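Local coordinates for protein pyridine synthase TbtD (Thermobispora bispora, PDB 5WA4) that probably builds the pyridine core of thiomuracin by a formal [4+2] aza-cycloaddition on a precursor whose leader peptide it binds, at residues D24-G29 / P54-Y59; F34-A39 / R72-H77; A44-H49 / P149-A154; G81-R86 / N121-E126. All blocks are in the same frame, centred on the assembly; numbering follows the deposited sequence.

Contact 1: residues D24-G29 / P54-Y59; sequences DLILDG and PHLRIY
L56 points from strand 55-62 toward helix 22-35 and sets its CD1 methyl against two neighbouring residues of that helix. L25 meets it tip to tip, CD2 lying 4.0 Å from L56 CD1. I26 instead crosses L56 at about a right angle, and what touches is not its terminal methyl but the methylene: I26 CG1 is also 4.0 Å from L56 CD1. L25 reaches this position with CG anti to the backbone N (chi1 163°), whereas I26 turns CG1 to the N side. One leucine branch thus serves both helix residues. This is helix-on-sheet packing, the first helix of the chain lying on the antiparallel sheet. Y82 and L83 of helix 64-85 also touch L25, while F46 and L155 touch I26. D24 and D28, on the same helix, form salt bridges with R159. With three buried aliphatic side chains and no hydrogen bond across the segments, the contact rests on hydrophobic burial, through one methyl-methyl and one methyl-methylene contact.

Contact 2: residues F34-A39 / R72-H77; sequences FAAFAA and RPAIEH
A74 meets both A36 and F37, so helix 64-85 touches the turn from A35 to A38 mainly through a single methyl group. Ahead of it, R72 sends its side chain away from the partner and has a weak, long ion pair with E68; its carbonyl oxygen accepts the backbone bond from E76 N at 3.1 Å. P73 has no N-H to give to the preceding turn, and the helix is kinked there, yet its carbonyl oxygen takes H77 N at 2.8 Å. Next comes A74, whose CB lies 3.7 Å from A36 CB and 3.9 Å from F37 CD2. It approaches the F37 ring at the edge, in the ring plane. One face of that ring has F34 O 3.8 Å above it, offset toward the rim. With CG placed between the backbone N and the carbonyl carbon (chi1 57°), the ring folds back over its own turn. That turn, of type I, is closed by A38 N to A35 O. I75 follows, the end of its side chain turned toward the other segment without touching it, and V60, V70 and V71 pack on F37 from elsewhere. A ring edge and two methyls meeting without any polar bond make this a small apolar contact between the A35-A38 turn and helix 64-85, its A36 side exposed.

Contact 3: residues A44-H49 / P149-A154; sequences AYFLRH and PSVYHA
F46 presents the far end of its ring to V151 and Y152, two successive residues of helix 135-159. V151 comes from the opposite direction, its CG1 methyl 4.0 Å from F46 CZ and approaching the ring obliquely. Y152 slants across beside it, with F46 CZ 4.0 Å from Y152 CE1. The phenol oxygen sits at the rim of the phenylalanine, near its plane, with Y152 OH 3.6 Å from F46 CE2, a position that would suit the slightly positive ring edge. With F46 CG held between the backbone N and the carbonyl carbon (chi1 48°), the ring stands out from its strand toward the helix. V151, by placing CG1 anti to its backbone N, puts that methyl near CZ and CE1 of F46, on the side of the ring tip away from Y152 OH. Strand 44-49 is an outermost strand of the four-stranded antiparallel sheet, which follows the ferredoxin-like βαββαβ order with an additional helix 98-107 before the last strand; helix 135-159 comes after that strand and packs against this edge. Two arginines join the aromatic group from other helices, R327 making a cation-pi contact with F46 and R31 one with Y152. Further along the strand, R48 is held by a salt bridge to D23, and on the neighbouring strand Y59 stacks on the Y45 ring.

Contact 4: residues G81-R86 / N121-E126; sequences GYLRAR and NTIHAE
L83 pushes its CD2 methyl against the start of strand 123-128, between the backbone of N121 and the side chain of I123. I123 answers with CG1, 3.7 Å from L83 CD2, and its CD1 lies 4.0 Å from the same methyl. Turning CG1 anti to its own carbonyl carbon (chi1 -75°) brings that branch of I123 to the leucine. The carbonyl of N121 faces the L83 side chain, with N121 O 3.5 Å from L83 CG. Behind this first shell, N121 OD1 accepts a bond from S88 N, which ties the two sides together just outside the segments. T122 turns away, and its OG1 receives H124 NE2 at 2.7 Å, the hydroxyl lying 33° out of the imidazole plane; P119 O is a second partner of this OG1. On the helix side, the last turn closes with R86 N to Y82 O at 2.8 Å, and L25 packs on L83. Between the segments themselves, the leucine packs on an aliphatic side chain and a backbone carbonyl, by van der Waals contact rather than hydrogen bonding.

How the contacts relate
All four contacts gather round the antiparallel sheet ordered 44-49, 55-62, 9-16, 123-128. Contacts 1 and 2 share helix 22-35, their centres about 13 Å apart; contacts 2 and 4 share helix 64-85, centres about 14 Å apart. Contacts 1 and 3, with centres about 8 Å apart, use neighbouring strands joined by backbone bonds, whereas contacts 3 and 4 reach the two outermost strands, centres about 18 Å apart, without touching. The D24–R86 salt bridge ties contact 1 to contact 4, and the F34 ring lies between contacts 2 and 3. Along the chain, contacts 1, 2 and 3 interleave, and contact 4 falls within the span of contact 3. Helices 22-35 and 64-85 thus pack on one sheet, with helix 135-159 at its 44-49 edge.

Contact 1: residues D24-G29 / P54-Y59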
loop_
_atom_site.group_PDB
_atom_site.type_symbol
_atom_site.label_atom_id
_atom_site.label_comp_id
_atom_site.label_asym_id
_atom_site.label_seq_id
_atom_site.Cartn_x
_atom_site.Cartn_y
_atom_site.Cartn_z
ATOM N N ASP E 24 -21.406 4.415 42.191
ATOM C CA ASP E 24 -22.266 4.278 43.368
ATOM C C ASP E 24 -23.225 3.122 43.205
ATOM O O ASP E 24 -23.480 2.385 44.158
ATOM C CB ASP E 24 -23.058 5.569 43.645
ATOM C CG ASP E 24 -22.283 6.579 44.498
ATOM O OD1 ASP E 24 -21.522 6.169 45.417
ATOM O OD2 ASP E 24 -22.445 7.790 44.227
ATOM N N LEU E 25 -23.771 2.979 42.001
ATOM C CA LEU E 25 -24.634 1.846 41.690
ATOM C C LEU E 25 -23.882 0.543 41.903
ATOM O O LEU E 25 -24.453 -0.454 42.346
ATOM C CB LEU E 25 -25.150 1.930 40.253
ATOM C CG LEU E 25 -25.728 0.660 39.612
ATOM C CD1 LEU E 25 -26.961 0.148 40.327
ATOM C CD2 LEU E 25 -26.056 0.937 38.170
ATOM N N ILE E 26 -22.592 0.567 41.579
ATOM C CA ILE E 26 -21.735 -0.594 41.762
ATOM C C ILE E 26 -21.715 -0.960 43.240
ATOM O O ILE E 26 -22.142 -2.058 43.614
ATOM C CB ILE E 26 -20.289 -0.333 41.217
ATOM C CG1 ILE E 26 -20.255 -0.492 39.694
ATOM C CG2 ILE E 26 -19.260 -1.266 41.849
ATOM C CD1 ILE E 26 -18.969 -0.019 39.071
ATOM N N LEU E 27 -21.279 -0.021 44.076
ATOM C CA LEU E 27 -21.024 -0.290 45.486
ATOM C C LEU E 27 -22.273 -0.435 46.361
ATOM O O LEU E 27 -22.247 -1.177 47.337
ATOM C CB LEU E 27 -20.145 0.818 46.058
ATOM C CG LEU E 27 -18.801 0.995 45.365
ATOM C CD1 LEU E 27 -17.998 2.130 45.992
ATOM C CD2 LEU E 27 -18.048 -0.307 45.433
ATOM N N ASP E 28 -23.347 0.279 46.030
ATOM C CA ASP E 28 -24.504 0.402 46.930
ATOM C C ASP E 28 -25.702 -0.412 46.470
ATOM O O ASP E 28 -26.634 -0.656 47.237
ATOM C CB ASP E 28 -24.938 1.870 47.072
ATOM C CG ASP E 28 -23.876 2.747 47.727
ATOM O OD1 ASP E 28 -22.899 2.200 48.292
ATOM O OD2 ASP E 28 -24.036 3.995 47.685
ATOM N N GLY E 29 -25.691 -0.806 45.204
ATOM C CA GLY E 29 -26.759 -1.618 44.660
ATOM C C GLY E 29 -26.276 -2.983 44.209
ATOM O O GLY E 29 -26.860 -4.001 44.576
ATOM N N PRO E 54 -25.768 4.512 28.815
ATOM C CA PRO E 54 -24.778 4.087 29.806
ATOM C C PRO E 54 -25.422 3.087 30.728
ATOM O O PRO E 54 -26.450 3.425 31.310
ATOM C CB PRO E 54 -24.438 5.380 30.562
ATOM C CG PRO E 54 -24.853 6.458 29.672
ATOM C CD PRO E 54 -26.039 5.954 28.923
ATOM N N HIS E 55 -24.886 1.876 30.828
ATOM C CA HIS E 55 -25.532 0.875 31.662
ATOM C C HIS E 55 -24.562 -0.117 32.195
ATOM O O HIS E 55 -23.364 -0.005 31.965
ATOM C CB HIS E 55 -26.626 0.140 30.904
ATOM C CG HIS E 55 -26.129 -0.675 29.756
ATOM N ND1 HIS E 55 -26.170 -0.222 28.455
ATOM C CD2 HIS E 55 -25.619 -1.930 29.704
ATOM C CE1 HIS E 55 -25.684 -1.153 27.652
ATOM N NE2 HIS E 55 -25.350 -2.199 28.382
ATOM N N LEU E 56 -25.096 -1.075 32.941
ATOM C CA LEU E 56 -24.303 -2.147 33.503
ATOM C C LEU E 56 -24.813 -3.447 32.964
ATOM O O LEU E 56 -26.019 -3.622 32.787
ATOM C CB LEU E 56 -24.350 -2.163 35.032
ATOM C CG LEU E 56 -23.429 -1.164 35.722
ATOM C CD1 LEU E 56 -23.126 -1.574 37.168
ATOM C CD2 LEU E 56 -22.149 -1.008 34.897
ATOM N N ARG E 57 -23.878 -4.349 32.686
ATOM C CA ARG E 57 -24.212 -5.700 32.272
ATOM C C ARG E 57 -23.837 -6.617 33.413
ATOM O O ARG E 57 -22.661 -6.663 33.805
ATOM C CB ARG E 57 -23.486 -6.068 30.972
ATOM C CG ARG E 57 -24.398 -6.096 29.768
ATOM C CD ARG E 57 -24.149 -4.971 28.783
ATOM N NE ARG E 57 -23.173 -5.296 27.747
ATOM C CZ ARG E 57 -23.380 -5.210 26.428
ATOM N NH1 ARG E 57 -24.552 -4.839 25.930
ATOM N NH2 ARG E 57 -22.405 -5.537 25.598
ATOM N N ILE E 58 -24.825 -7.307 33.987
ATOM C CA ILE E 58 -24.522 -8.275 35.050
ATOM C C ILE E 58 -24.537 -9.732 34.538
ATOM O O ILE E 58 -25.486 -10.182 33.876
ATOM C CB ILE E 58 -25.497 -8.143 36.249
ATOM C CG1 ILE E 58 -25.288 -6.803 36.960
ATOM C CG2 ILE E 58 -25.273 -9.273 37.256
ATOM C CD1 ILE E 58 -26.465 -6.373 37.765
ATOM N N TYR E 59 -23.466 -10.454 34.845
ATOM C CA TYR E 59 -23.376 -11.861 34.488
ATOM C C TYR E 59 -23.299 -12.703 35.750
ATOM O O TYR E 59 -22.429 -12.479 36.580
ATOM C CB TYR E 59 -22.148 -12.115 33.611
ATOM C CG TYR E 59 -22.113 -11.294 32.336
ATOM C CD1 TYR E 59 -22.793 -11.707 31.198
ATOM C CD2 TYR E 59 -21.409 -10.094 32.282
ATOM C CE1 TYR E 59 -22.757 -10.951 30.036
ATOM C CE2 TYR E 59 -21.369 -9.335 31.134
ATOM C CZ TYR E 59 -22.040 -9.763 30.012
ATOM O OH TYR E 59 -21.993 -8.997 28.867
#

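Contact 2: residues F34-A39 / R72-H77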
loop_
_atom_site.group_PDB
_atom_site.type_symbol
_atom_site.label_atom_id
_atom_site.label_comp_id
_atom_site.label_asym_id
_atom_site.label_seq_id
_atom_site.Cartn_x
_atom_site.Cartn_y
_atom_site.Cartn_z
ATOM N N PHE E 34 -24.837 -9.148 45.168
ATOM C CA PHE E 34 -23.882 -10.221 44.908
ATOM C C PHE E 34 -23.554 -10.992 46.175
ATOM O O PHE E 34 -23.418 -12.217 46.139
ATOM C CB PHE E 34 -22.581 -9.674 44.300
ATOM C CG PHE E 34 -22.610 -9.525 42.797
ATOM C CD1 PHE E 34 -23.813 -9.398 42.110
ATOM C CD2 PHE E 34 -21.424 -9.502 42.077
ATOM C CE1 PHE E 34 -23.832 -9.257 40.724
ATOM C CE2 PHE E 34 -21.431 -9.360 40.699
ATOM C CZ PHE E 34 -22.638 -9.238 40.014
ATOM N N ALA E 35 -23.404 -10.277 47.288
ATOM C CA ALA E 35 -23.137 -10.929 48.571
ATOM C C ALA E 35 -24.372 -11.725 49.010
ATOM O O ALA E 35 -24.257 -12.802 49.616
ATOM C CB ALA E 35 -22.748 -9.908 49.625
ATOM N N ALA E 36 -25.544 -11.192 48.654
ATOM C CA ALA E 36 -26.837 -11.770 49.010
ATOM C C ALA E 36 -27.046 -13.186 48.479
ATOM O O ALA E 36 -27.882 -13.921 49.001
ATOM C CB ALA E 36 -27.950 -10.877 48.514
ATOM N N PHE E 37 -26.317 -13.563 47.432
ATOM C CA PHE E 37 -26.399 -14.931 46.927
ATOM C C PHE E 37 -25.015 -15.572 46.715
ATOM O O PHE E 37 -24.873 -16.492 45.912
ATOM C CB PHE E 37 -27.208 -14.973 45.623
ATOM C CG PHE E 37 -26.667 -14.086 44.531
ATOM C CD1 PHE E 37 -25.493 -14.420 43.847
ATOM C CD2 PHE E 37 -27.356 -12.951 44.141
ATOM C CE1 PHE E 37 -24.996 -13.614 42.837
ATOM C CE2 PHE E 37 -26.866 -12.140 43.118
ATOM C CZ PHE E 37 -25.686 -12.475 42.466
ATOM N N ALA E 38 -24.013 -15.091 47.448
ATOM C CA ALA E 38 -22.615 -15.504 47.244
ATOM C C ALA E 38 -22.235 -16.882 47.820
ATOM O O ALA E 38 -21.141 -17.374 47.566
ATOM C CB ALA E 38 -21.681 -14.447 47.820
ATOM N N ALA E 39 -23.106 -17.486 48.620
ATOM C CA ALA E 39 -22.903 -18.871 49.024
ATOM C C ALA E 39 -23.377 -19.788 47.896
ATOM O O ALA E 39 -22.808 -20.858 47.659
ATOM C CB ALA E 39 -23.644 -19.177 50.312
ATOM N N ARG E 72 -32.248 -13.922 41.017
ATOM C CA ARG E 72 -33.117 -12.891 40.423
ATOM C C ARG E 72 -33.830 -12.026 41.465
ATOM O O ARG E 72 -34.032 -10.832 41.221
ATOM C CB ARG E 72 -34.164 -13.504 39.483
ATOM C CG ARG E 72 -35.071 -12.470 38.795
ATOM C CD ARG E 72 -36.302 -13.105 38.122
ATOM N NE ARG E 72 -36.042 -13.605 36.762
ATOM C CZ ARG E 72 -36.166 -12.883 35.645
ATOM N NH1 ARG E 72 -36.541 -11.612 35.697
ATOM N NH2 ARG E 72 -35.907 -13.433 34.465
ATOM N N PRO E 73 -34.242 -12.618 42.612
ATOM C CA PRO E 73 -34.820 -11.797 43.689
ATOM C C PRO E 73 -33.861 -10.811 44.349
ATOM O O PRO E 73 -34.241 -9.660 44.592
ATOM C CB PRO E 73 -35.275 -12.843 44.710
ATOM C CG PRO E 73 -35.589 -14.034 43.894
ATOM C CD PRO E 73 -34.550 -14.048 42.821
ATOM N N ALA E 74 -32.644 -11.258 44.646
ATOM C CA ALA E 74 -31.660 -10.409 45.320
ATOM C C ALA E 74 -31.226 -9.247 44.423
ATOM O O ALA E 74 -30.719 -8.231 44.901
ATOM C CB ALA E 74 -30.443 -11.239 45.758
ATOM N N ILE E 75 -31.427 -9.410 43.118
ATOM C CA ILE E 75 -31.155 -8.349 42.161
ATOM C C ILE E 75 -32.303 -7.349 42.171
ATOM O O ILE E 75 -32.077 -6.161 42.374
ATOM C CB ILE E 75 -30.916 -8.924 40.736
ATOM C CG1 ILE E 75 -29.435 -9.284 40.575
ATOM C CG2 ILE E 75 -31.342 -7.944 39.639
ATOM C CD1 ILE E 75 -29.156 -10.309 39.487
ATOM N N GLU E 76 -33.534 -7.822 41.990
ATOM C CA GLU E 76 -34.680 -6.919 41.978
ATOM C C GLU E 76 -34.878 -6.220 43.329
ATOM O O GLU E 76 -35.288 -5.061 43.381
ATOM C CB GLU E 76 -35.950 -7.665 41.581
ATOM C CG GLU E 76 -37.234 -6.850 41.750
ATOM C CD GLU E 76 -37.140 -5.436 41.181
ATOM O OE1 GLU E 76 -36.591 -5.283 40.067
ATOM O OE2 GLU E 76 -37.603 -4.480 41.857
ATOM N N HIS E 77 -34.564 -6.896 44.427
ATOM C CA HIS E 77 -34.743 -6.253 45.723
ATOM C C HIS E 77 -33.623 -5.249 46.032
ATOM O O HIS E 77 -33.898 -4.080 46.318
ATOM C CB HIS E 77 -34.845 -7.295 46.847
ATOM C CG HIS E 77 -35.147 -6.705 48.193
ATOM N ND1 HIS E 77 -36.225 -5.873 48.418
ATOM C CD2 HIS E 77 -34.514 -6.830 49.385
ATOM C CE1 HIS E 77 -36.238 -5.507 49.687
ATOM N NE2 HIS E 77 -35.213 -6.076 50.297
#

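Contact 3: residues A44-H49 / P149-A154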
loop_
_atom_site.group_PDB
_atom_site.type_symbol
_atom_site.label_atom_id
_atom_site.label_comp_id
_atom_site.label_asym_id
_atom_site.label_seq_id
_atom_site.Cartn_x
_atom_site.Cartn_y
_atom_site.Cartn_z
ATOM N N ALA E 44 -19.816 -14.469 39.719
ATOM C CA ALA E 44 -20.483 -13.327 39.128
ATOM C C ALA E 44 -19.500 -12.224 38.735
ATOM O O ALA E 44 -18.367 -12.157 39.244
ATOM C CB ALA E 44 -21.521 -12.794 40.083
ATOM N N TYR E 45 -19.939 -11.380 37.803
ATOM C CA TYR E 45 -19.197 -10.185 37.430
ATOM C C TYR E 45 -20.094 -9.221 36.664
ATOM O O TYR E 45 -21.172 -9.594 36.176
ATOM C CB TYR E 45 -17.935 -10.540 36.615
ATOM C CG TYR E 45 -18.136 -10.933 35.158
ATOM C CD1 TYR E 45 -18.441 -12.244 34.800
ATOM C CD2 TYR E 45 -17.957 -10.007 34.132
ATOM C CE1 TYR E 45 -18.594 -12.617 33.455
ATOM C CE2 TYR E 45 -18.104 -10.375 32.784
ATOM C CZ TYR E 45 -18.424 -11.682 32.454
ATOM O OH TYR E 45 -18.568 -12.052 31.129
ATOM N N PHE E 46 -19.651 -7.969 36.584
ATOM C CA PHE E 46 -20.404 -6.942 35.882
ATOM C C PHE E 46 -19.483 -6.211 34.919
ATOM O O PHE E 46 -18.263 -6.187 35.112
ATOM C CB PHE E 46 -21.076 -5.955 36.873
ATOM C CG PHE E 46 -20.150 -5.441 37.951
ATOM C CD1 PHE E 46 -19.467 -4.255 37.791
ATOM C CD2 PHE E 46 -19.950 -6.163 39.119
ATOM C CE1 PHE E 46 -18.613 -3.793 38.773
ATOM C CE2 PHE E 46 -19.089 -5.703 40.110
ATOM C CZ PHE E 46 -18.421 -4.521 39.934
ATOM N N LEU E 47 -20.080 -5.633 33.880
ATOM C CA LEU E 47 -19.371 -4.759 32.956
ATOM C C LEU E 47 -20.152 -3.464 32.645
ATOM O O LEU E 47 -21.404 -3.459 32.634
ATOM C CB LEU E 47 -19.097 -5.497 31.645
ATOM C CG LEU E 47 -18.263 -6.777 31.684
ATOM C CD1 LEU E 47 -18.418 -7.526 30.377
ATOM C CD2 LEU E 47 -16.802 -6.473 31.982
ATOM N N ARG E 48 -19.421 -2.382 32.367
ATOM C CA ARG E 48 -20.049 -1.184 31.808
ATOM C C ARG E 48 -20.095 -1.253 30.296
ATOM O O ARG E 48 -19.184 -1.795 29.674
ATOM C CB ARG E 48 -19.298 0.077 32.212
ATOM C CG ARG E 48 -18.896 0.105 33.639
ATOM C CD ARG E 48 -17.957 1.224 33.882
ATOM N NE ARG E 48 -17.519 1.242 35.272
ATOM C CZ ARG E 48 -17.379 2.348 35.997
ATOM N NH1 ARG E 48 -17.700 3.513 35.470
ATOM N NH2 ARG E 48 -16.940 2.292 37.254
ATOM N N HIS E 49 -21.140 -0.683 29.715
ATOM C CA HIS E 49 -21.242 -0.518 28.272
ATOM C C HIS E 49 -22.147 0.685 27.893
ATOM O O HIS E 49 -22.998 1.110 28.683
ATOM C CB HIS E 49 -21.784 -1.790 27.614
ATOM C CG HIS E 49 -21.465 -1.888 26.156
ATOM N ND1 HIS E 49 -22.320 -1.433 25.176
ATOM C CD2 HIS E 49 -20.373 -2.368 25.512
ATOM C CE1 HIS E 49 -21.771 -1.635 23.988
ATOM N NE2 HIS E 49 -20.591 -2.204 24.165
ATOM N N PRO E 149 -13.406 -8.179 43.691
ATOM C CA PRO E 149 -13.050 -7.445 44.917
ATOM C C PRO E 149 -11.946 -6.421 44.692
ATOM O O PRO E 149 -11.741 -5.555 45.542
ATOM C CB PRO E 149 -12.574 -8.553 45.881
ATOM C CG PRO E 149 -12.290 -9.736 45.021
ATOM C CD PRO E 149 -13.233 -9.633 43.857
ATOM N N SER E 150 -11.233 -6.517 43.577
ATOM C CA SER E 150 -10.239 -5.500 43.263
ATOM C C SER E 150 -10.929 -4.254 42.710
ATOM O O SER E 150 -10.370 -3.142 42.742
ATOM C CB SER E 150 -9.197 -6.022 42.268
ATOM O OG SER E 150 -8.127 -6.639 42.947
ATOM N N VAL E 151 -12.144 -4.450 42.204
ATOM C CA VAL E 151 -12.934 -3.340 41.724
ATOM C C VAL E 151 -13.408 -2.507 42.913
ATOM O O VAL E 151 -13.067 -1.321 43.007
ATOM C CB VAL E 151 -14.114 -3.808 40.895
ATOM C CG1 VAL E 151 -14.976 -2.640 40.502
ATOM C CG2 VAL E 151 -13.604 -4.494 39.653
ATOM N N TYR E 152 -14.164 -3.136 43.817
ATOM C CA TYR E 152 -14.695 -2.483 45.016
ATOM C C TYR E 152 -13.639 -1.687 45.789
ATOM O O TYR E 152 -13.813 -0.491 46.072
ATOM C CB TYR E 152 -15.314 -3.513 45.940
ATOM C CG TYR E 152 -16.402 -4.332 45.305
ATOM C CD1 TYR E 152 -17.356 -3.739 44.500
ATOM C CD2 TYR E 152 -16.482 -5.710 45.514
ATOM C CE1 TYR E 152 -18.365 -4.489 43.914
ATOM C CE2 TYR E 152 -17.497 -6.470 44.936
ATOM C CZ TYR E 152 -18.429 -5.849 44.136
ATOM O OH TYR E 152 -19.438 -6.566 43.555
ATOM N N HIS E 153 -12.544 -2.365 46.113
ATOM C CA HIS E 153 -11.392 -1.748 46.766
ATOM C C HIS E 153 -10.970 -0.474 46.040
ATOM O O HIS E 153 -10.796 0.568 46.667
ATOM C CB HIS E 153 -10.232 -2.741 46.822
ATOM C CG HIS E 153 -9.091 -2.306 47.688
ATOM N ND1 HIS E 153 -8.044 -1.541 47.214
ATOM C CD2 HIS E 153 -8.807 -2.565 48.986
ATOM C CE1 HIS E 153 -7.172 -1.341 48.186
ATOM N NE2 HIS E 153 -7.612 -1.950 49.273
ATOM N N ALA E 154 -10.835 -0.552 44.720
ATOM C CA ALA E 154 -10.451 0.607 43.923
ATOM C C ALA E 154 -11.531 1.698 43.936
ATOM O O ALA E 154 -11.219 2.890 44.030
ATOM C CB ALA E 154 -10.148 0.186 42.506
#

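Contact 4: residues G81-R86 / N121-E126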
loop_
_atom_site.group_PDB
_atom_site.type_symbol
_atom_site.label_atom_id
_atom_site.label_comp_id
_atom_site.label_asym_id
_atom_site.label_seq_id
_atom_site.Cartn_x
_atom_site.Cartn_y
_atom_site.Cartn_z
ATOM N N GLY E 81 -33.810 -1.627 44.724
ATOM C CA GLY E 81 -33.816 -0.785 45.905
ATOM C C GLY E 81 -32.929 0.434 45.767
ATOM O O GLY E 81 -33.263 1.516 46.266
ATOM N N TYR E 82 -31.788 0.269 45.104
ATOM C CA TYR E 82 -30.917 1.403 44.830
ATOM C C TYR E 82 -31.597 2.346 43.853
ATOM O O TYR E 82 -31.565 3.570 44.022
ATOM C CB TYR E 82 -29.572 0.950 44.272
ATOM C CG TYR E 82 -28.651 2.093 43.897
ATOM C CD1 TYR E 82 -28.745 2.721 42.653
ATOM C CD2 TYR E 82 -27.688 2.549 44.785
ATOM C CE1 TYR E 82 -27.909 3.765 42.316
ATOM C CE2 TYR E 82 -26.844 3.600 44.452
ATOM C CZ TYR E 82 -26.962 4.203 43.220
ATOM O OH TYR E 82 -26.125 5.240 42.890
ATOM N N LEU E 83 -32.213 1.764 42.829
ATOM C CA LEU E 83 -32.807 2.525 41.734
ATOM C C LEU E 83 -33.886 3.482 42.212
ATOM O O LEU E 83 -34.013 4.586 41.695
ATOM C CB LEU E 83 -33.357 1.559 40.677
ATOM C CG LEU E 83 -32.394 1.231 39.521
ATOM C CD1 LEU E 83 -31.013 0.890 40.027
ATOM C CD2 LEU E 83 -32.925 0.036 38.751
ATOM N N ARG E 84 -34.644 3.062 43.215
ATOM C CA ARG E 84 -35.681 3.908 43.790
ATOM C C ARG E 84 -35.044 4.997 44.656
ATOM O O ARG E 84 -35.466 6.153 44.630
ATOM C CB ARG E 84 -36.655 3.065 44.611
ATOM C CG ARG E 84 -38.117 3.204 44.192
ATOM C CD ARG E 84 -38.629 1.920 43.518
ATOM N NE ARG E 84 -38.283 0.734 44.302
ATOM C CZ ARG E 84 -38.406 -0.522 43.880
ATOM N NH1 ARG E 84 -38.907 -0.788 42.674
ATOM N NH2 ARG E 84 -38.051 -1.517 44.685
ATOM N N ALA E 85 -34.007 4.617 45.399
ATOM C CA ALA E 85 -33.370 5.491 46.378
ATOM C C ALA E 85 -32.490 6.599 45.779
ATOM O O ALA E 85 -32.415 7.687 46.337
ATOM C CB ALA E 85 -32.549 4.650 47.348
ATOM N N ARG E 86 -31.801 6.322 44.673
ATOM C CA ARG E 86 -30.932 7.319 44.044
ATOM C C ARG E 86 -31.063 7.328 42.515
ATOM O O ARG E 86 -30.064 7.192 41.807
ATOM C CB ARG E 86 -29.463 7.076 44.426
ATOM C CG ARG E 86 -29.175 7.080 45.934
ATOM C CD ARG E 86 -28.302 8.266 46.374
ATOM N NE ARG E 86 -26.863 7.994 46.361
ATOM C CZ ARG E 86 -25.960 8.773 45.768
ATOM N NH1 ARG E 86 -26.350 9.860 45.120
ATOM N NH2 ARG E 86 -24.669 8.463 45.808
ATOM N N ASN E 121 -33.089 3.812 34.542
ATOM C CA ASN E 121 -33.394 3.268 35.863
ATOM C C ASN E 121 -34.209 1.973 35.890
ATOM O O ASN E 121 -34.686 1.586 36.958
ATOM C CB ASN E 121 -34.130 4.322 36.701
ATOM C CG ASN E 121 -33.355 5.603 36.830
ATOM O OD1 ASN E 121 -32.366 5.669 37.560
ATOM N ND2 ASN E 121 -33.800 6.638 36.120
ATOM N N THR E 122 -34.377 1.311 34.743
ATOM C CA THR E 122 -35.037 -0.003 34.712
ATOM C C THR E 122 -34.056 -1.182 34.775
ATOM O O THR E 122 -32.864 -1.025 34.525
ATOM C CB THR E 122 -35.896 -0.185 33.448
ATOM O OG1 THR E 122 -35.088 0.022 32.284
ATOM C CG2 THR E 122 -37.040 0.790 33.439
ATOM N N ILE E 123 -34.586 -2.360 35.105
ATOM C CA ILE E 123 -33.830 -3.612 35.136
ATOM C C ILE E 123 -34.449 -4.613 34.187
ATOM O O ILE E 123 -35.620 -4.952 34.317
ATOM C CB ILE E 123 -33.792 -4.238 36.547
ATOM C CG1 ILE E 123 -32.825 -3.469 37.445
ATOM C CG2 ILE E 123 -33.394 -5.700 36.468
ATOM C CD1 ILE E 123 -32.773 -3.975 38.873
ATOM N N HIS E 124 -33.666 -5.088 33.225
ATOM C CA HIS E 124 -34.162 -6.080 32.282
ATOM C C HIS E 124 -33.339 -7.358 32.401
ATOM O O HIS E 124 -32.104 -7.317 32.439
ATOM C CB HIS E 124 -34.115 -5.543 30.853
ATOM C CG HIS E 124 -34.779 -4.217 30.683
ATOM N ND1 HIS E 124 -36.095 -4.088 30.286
ATOM C CD2 HIS E 124 -34.315 -2.957 30.866
ATOM C CE1 HIS E 124 -36.410 -2.806 30.224
ATOM N NE2 HIS E 124 -35.348 -2.098 30.570
ATOM N N ALA E 125 -34.031 -8.486 32.498
ATOM C CA ALA E 125 -33.388 -9.786 32.465
ATOM C C ALA E 125 -33.238 -10.166 30.998
ATOM O O ALA E 125 -34.219 -10.119 30.247
ATOM C CB ALA E 125 -34.202 -10.820 33.230
ATOM N N GLU E 126 -32.015 -10.508 30.583
ATOM C CA GLU E 126 -31.705 -10.650 29.159
ATOM C C GLU E 126 -31.506 -12.105 28.744
ATOM O O GLU E 126 -31.311 -12.407 27.563
ATOM C CB GLU E 126 -30.462 -9.812 28.780
ATOM C CG GLU E 126 -30.729 -8.290 28.617
ATOM C CD GLU E 126 -29.534 -7.511 28.070
ATOM O OE1 GLU E 126 -28.391 -8.002 28.158
ATOM O OE2 GLU E 126 -29.735 -6.406 27.534
#